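Local coordinates for protein aminotransferase, classes I and II (Silicibacter pomeroyi DSS-3, PDB 3H14) that probably catalyses the pyridoxal-phosphate-dependent transfer of an amino group from L-aspartate to 2-oxoglutarate, at residues Y361-A364 and T365-E369; E280-A283 and N284-V287. One frame throughout, in Å; residues are numbered along the deposited sequence.

Contact 1. Residues Y361-A364 and T365-E369; sequences YARA and TADIE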
# COMPACT_ATOMS: atom_id res chain seq x y z
N TYR A 361 3.37 -0.89 -12.27
CA TYR A 361 4.58 -1.08 -13.07
C TYR A 361 5.67 -1.82 -12.28
O TYR A 361 6.85 -1.60 -12.48
CB TYR A 361 5.06 0.25 -13.68
CG TYR A 361 5.30 1.43 -12.76
CD1 TYR A 361 4.33 2.42 -12.57
CD2 TYR A 361 6.51 1.58 -12.11
CE1 TYR A 361 4.57 3.50 -11.72
CE2 TYR A 361 6.74 2.64 -11.28
CZ TYR A 361 5.78 3.62 -11.11
OH TYR A 361 6.06 4.66 -10.26
N ALA A 362 5.25 -2.76 -11.43
CA ALA A 362 6.16 -3.49 -10.54
C ALA A 362 6.91 -4.63 -11.25
O ALA A 362 7.83 -5.20 -10.66
CB ALA A 362 5.38 -4.02 -9.35
N ARG A 363 6.60 -4.91 -12.51
CA ARG A 363 7.29 -5.96 -13.28
C ARG A 363 8.59 -5.50 -13.98
O ARG A 363 8.97 -4.33 -13.91
CB ARG A 363 6.31 -6.55 -14.28
CG ARG A 363 5.10 -7.31 -13.67
CD ARG A 363 5.53 -8.63 -13.11
NE ARG A 363 4.50 -9.35 -12.35
CZ ARG A 363 4.01 -10.55 -12.68
NH1 ARG A 363 4.43 -11.19 -13.76
NH2 ARG A 363 3.09 -11.12 -11.91
N ALA A 364 9.29 -6.45 -14.62
CA ALA A 364 10.54 -6.15 -15.34
C ALA A 364 10.32 -5.08 -16.41
O ALA A 364 9.23 -4.96 -16.95
CB ALA A 364 11.07 -7.45 -16.03
N THR A 365 11.36 -4.33 -16.74
CA THR A 365 11.23 -3.25 -17.71
C THR A 365 10.78 -3.76 -19.07
O THR A 365 9.95 -3.14 -19.75
CB THR A 365 12.53 -2.45 -17.79
OG1 THR A 365 12.80 -1.91 -16.49
CG2 THR A 365 12.46 -1.34 -18.83
N ALA A 366 11.28 -4.93 -19.48
CA ALA A 366 10.83 -5.54 -20.75
C ALA A 366 9.32 -5.84 -20.78
O ALA A 366 8.65 -5.70 -21.82
CB ALA A 366 11.62 -6.84 -21.02
N ASP A 367 8.78 -6.26 -19.65
CA ASP A 367 7.32 -6.48 -19.51
C ASP A 367 6.54 -5.14 -19.67
O ASP A 367 5.50 -5.10 -20.27
CB ASP A 367 6.97 -7.05 -18.13
CG ASP A 367 7.30 -8.52 -18.00
OD1 ASP A 367 8.26 -8.95 -18.65
OD2 ASP A 367 6.61 -9.21 -17.22
N ILE A 368 7.04 -4.08 -19.04
CA ILE A 368 6.41 -2.75 -19.13
C ILE A 368 6.49 -2.23 -20.57
O ILE A 368 5.49 -1.80 -21.14
CB ILE A 368 7.06 -1.75 -18.13
CG1 ILE A 368 6.77 -2.17 -16.67
CG2 ILE A 368 6.61 -0.32 -18.37
CD1 ILE A 368 5.48 -2.93 -16.42
N GLU A 369 7.67 -2.32 -21.19
CA GLU A 369 7.81 -1.97 -22.60
C GLU A 369 6.79 -2.72 -23.42
O GLU A 369 6.07 -2.13 -24.22
CB GLU A 369 9.22 -2.25 -23.10
CG GLU A 369 10.26 -1.28 -22.56
CD GLU A 369 11.71 -1.58 -23.01
OE1 GLU A 369 12.05 -2.76 -23.29
OE2 GLU A 369 12.52 -0.60 -23.04

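Contact 2. Residues E280-A283 and N284-V287; sequences ELQA and NLDV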
# COMPACT_ATOMS: atom_id res chain seq x y z
N GLU A 280 20.83 -5.01 -3.79
CA GLU A 280 19.79 -5.66 -4.57
C GLU A 280 18.51 -4.85 -4.54
O GLU A 280 17.88 -4.68 -5.57
CB GLU A 280 19.50 -7.09 -4.09
CG GLU A 280 18.53 -7.79 -4.97
CD GLU A 280 18.31 -9.27 -4.63
OE1 GLU A 280 19.18 -9.86 -3.96
OE2 GLU A 280 17.25 -9.82 -5.02
N LEU A 281 18.12 -4.37 -3.38
CA LEU A 281 16.85 -3.62 -3.26
C LEU A 281 16.89 -2.30 -4.01
O LEU A 281 15.88 -1.84 -4.54
CB LEU A 281 16.48 -3.41 -1.80
CG LEU A 281 16.38 -4.72 -1.01
CD1 LEU A 281 16.07 -4.48 0.43
CD2 LEU A 281 15.40 -5.68 -1.62
N GLN A 282 18.05 -1.67 -4.08
CA GLN A 282 18.20 -0.47 -4.90
C GLN A 282 18.20 -0.81 -6.38
O GLN A 282 17.79 0.00 -7.18
CB GLN A 282 19.45 0.34 -4.49
CG GLN A 282 19.26 1.03 -3.12
CD GLN A 282 18.41 2.26 -3.22
OE1 GLN A 282 18.46 2.96 -4.24
NE2 GLN A 282 17.65 2.57 -2.17
N ALA A 283 18.64 -2.02 -6.74
CA ALA A 283 18.58 -2.48 -8.14
C ALA A 283 17.13 -2.63 -8.58
O ALA A 283 16.75 -2.22 -9.70
CB ALA A 283 19.30 -3.79 -8.30
N ASN A 284 16.33 -3.23 -7.71
CA ASN A 284 14.88 -3.29 -7.91
C ASN A 284 14.36 -1.90 -8.08
O ASN A 284 13.57 -1.66 -8.95
CB ASN A 284 14.17 -3.90 -6.71
CG ASN A 284 14.56 -5.35 -6.42
OD1 ASN A 284 15.11 -6.05 -7.27
ND2 ASN A 284 14.25 -5.80 -5.21
N LEU A 285 14.76 -0.96 -7.24
CA LEU A 285 14.28 0.43 -7.39
C LEU A 285 14.72 1.09 -8.70
O LEU A 285 13.98 1.88 -9.29
CB LEU A 285 14.69 1.26 -6.20
CG LEU A 285 14.14 2.69 -6.20
CD1 LEU A 285 12.62 2.70 -6.22
CD2 LEU A 285 14.66 3.44 -4.98
N ASP A 286 15.93 0.79 -9.17
CA ASP A 286 16.39 1.26 -10.49
C ASP A 286 15.45 0.79 -11.59
O ASP A 286 15.14 1.53 -12.52
CB ASP A 286 17.83 0.80 -10.83
CG ASP A 286 18.89 1.41 -9.92
OD1 ASP A 286 18.66 2.50 -9.33
OD2 ASP A 286 19.95 0.78 -9.75
N VAL A 287 14.97 -0.44 -11.47
CA VAL A 287 13.98 -0.95 -12.38
C VAL A 287 12.68 -0.14 -12.31
O VAL A 287 12.14 0.26 -13.32
CB VAL A 287 13.72 -2.44 -12.14
CG1 VAL A 287 12.58 -2.89 -12.98
CG2 VAL A 287 15.01 -3.27 -12.49
O HOH W 1 16.21 -8.61 -7.44
O HOH W 2 14.47 -8.70 -4.19
O HOH W 3 13.35 -3.08 -3.69
O HOH W 4 17.67 3.41 -6.94

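Contact 1. Residues Y361-A364 and T365-E369
Ile368 lays its CG1-CD1 arm back under the turn that leads into its own helix, and the end of that arm overlaps the backbone of Tyr361, CD1 lying 3.9 Å from Tyr361 CA. With CG1 set beside the backbone N (chi1 -66°), the branch points back past Ala364 O and ends below the loop; its chi2 of -29° lies about halfway between staggered and eclipsed, consistent with mild strain in this buried fit. Alongside, Tyr361 CB comes within 4.2 Å of Ile368 CG1, while the phenol ring leads away to a weak hydrogen bond with the hydroxyl of Tyr208.

The next turn of the chain is a helix start. Ala364 holds the N-cap position, and its carbonyl oxygen receives the first i to i+4 bond of the helix, 3.2 Å from Ile368 N. Alanine has no side-chain acceptor to cap the first amides. Asp367, in the first turn, brings its carboxylate back toward the start of the helix, where a negative group would probably interact well with the helix dipole. Its CB packs against Arg363 CB at 3.9 Å. The guanidinium group swings outward, leaving Arg363 NH1 4.5 Å from Asp367 OD2, too far for a salt bridge though the opposite charges probably attract mildly; Arg32 NH2 makes a long, weak ion pair with OD1.

Asn291 of helix 278-302 ties the turn to that helix: its ND2 donates to the carbonyl oxygens of Tyr361 and Arg363, and its OD1 bonds Thr365 OG1. The loop thus joins the end of strand 356-360 to helix 365-381, with Ile368 covered by Met36 and Asn291 and Thr365 resting on Val287 of the long helix.

Contact 2. Residues E280-A283 and N284-V287
Asn284 turns its CG to the side of its backbone N (chi1 -62°), and a chi2 of -18° then sets the amide over the preceding helical turn, with Asn284 CG 3.5 Å from Glu280 O. Glu280 instead runs out almost fully extended, chi1 -175°, so that its carboxylate ends beyond the amide and meets it through water. One water donates to both Glu280 OE2 and Asn284 OD1, the latter at 2.8 Å; a second donates to the same carboxylate oxygen and accepts from Asn284 ND2. A third accepts from ND2 and donates to the carbonyl oxygen of Leu281, at 2.9 Å. Glu280 OE1 is hydrogen-bonded to Arg47 N. Leu281 supplies the apolar side of this cluster, its side chain passing obliquely to that of Asn284, with CD2 3.8 Å from Asn284 ND2.

One step round the helix, Gln282 and Leu285 lie side by side, Gln282 OE1 3.9 Å from Leu285 CD2. A further water lies within hydrogen-bonding reach of Gln282 OE1 and Asp286 OD1 but has more acceptors than protons; Gln282 NE2 is held by the hydroxyl of Tyr231. Beneath, the backbone is regular, with Asn284 N 3.0 Å from Glu280 O. Both segments lie near the start of helix 278-302, with Leu281 packed on Tyr231 and Phe232 and Asn284 on Thr43.

A leucine in place of Asn284 would probably leave three bridging waters without their amide partner and so break the solvent link to Glu280. Water thus links Glu280 to Asn284, and probably Gln282 to Asp286, and the donors around Glu280 would probably ease its charge.

Overall arrangement
Both contacts are local and partly buried, and their centres lie 13 Å apart on the same side of the chain's centre. Contact 2 is all helix, within 278-302, whereas contact 1 is the passage from strand 356-360 into helix 365-381. The contacts touch where Val287 CG1 packs 3.6 Å from Thr365 OG1, part of the packing of helix 365-381 on helix 278-302. Each contact mixes buried and exposed residues: Tyr361 and Ile368 give contact 1 an apolar inner side, as Leu281 and Leu285 do for contact 2. The difference lies in how polar groups are served. At 361-369 direct bonds from protein dominate, while at 280-287 water joins side chains one helical turn apart.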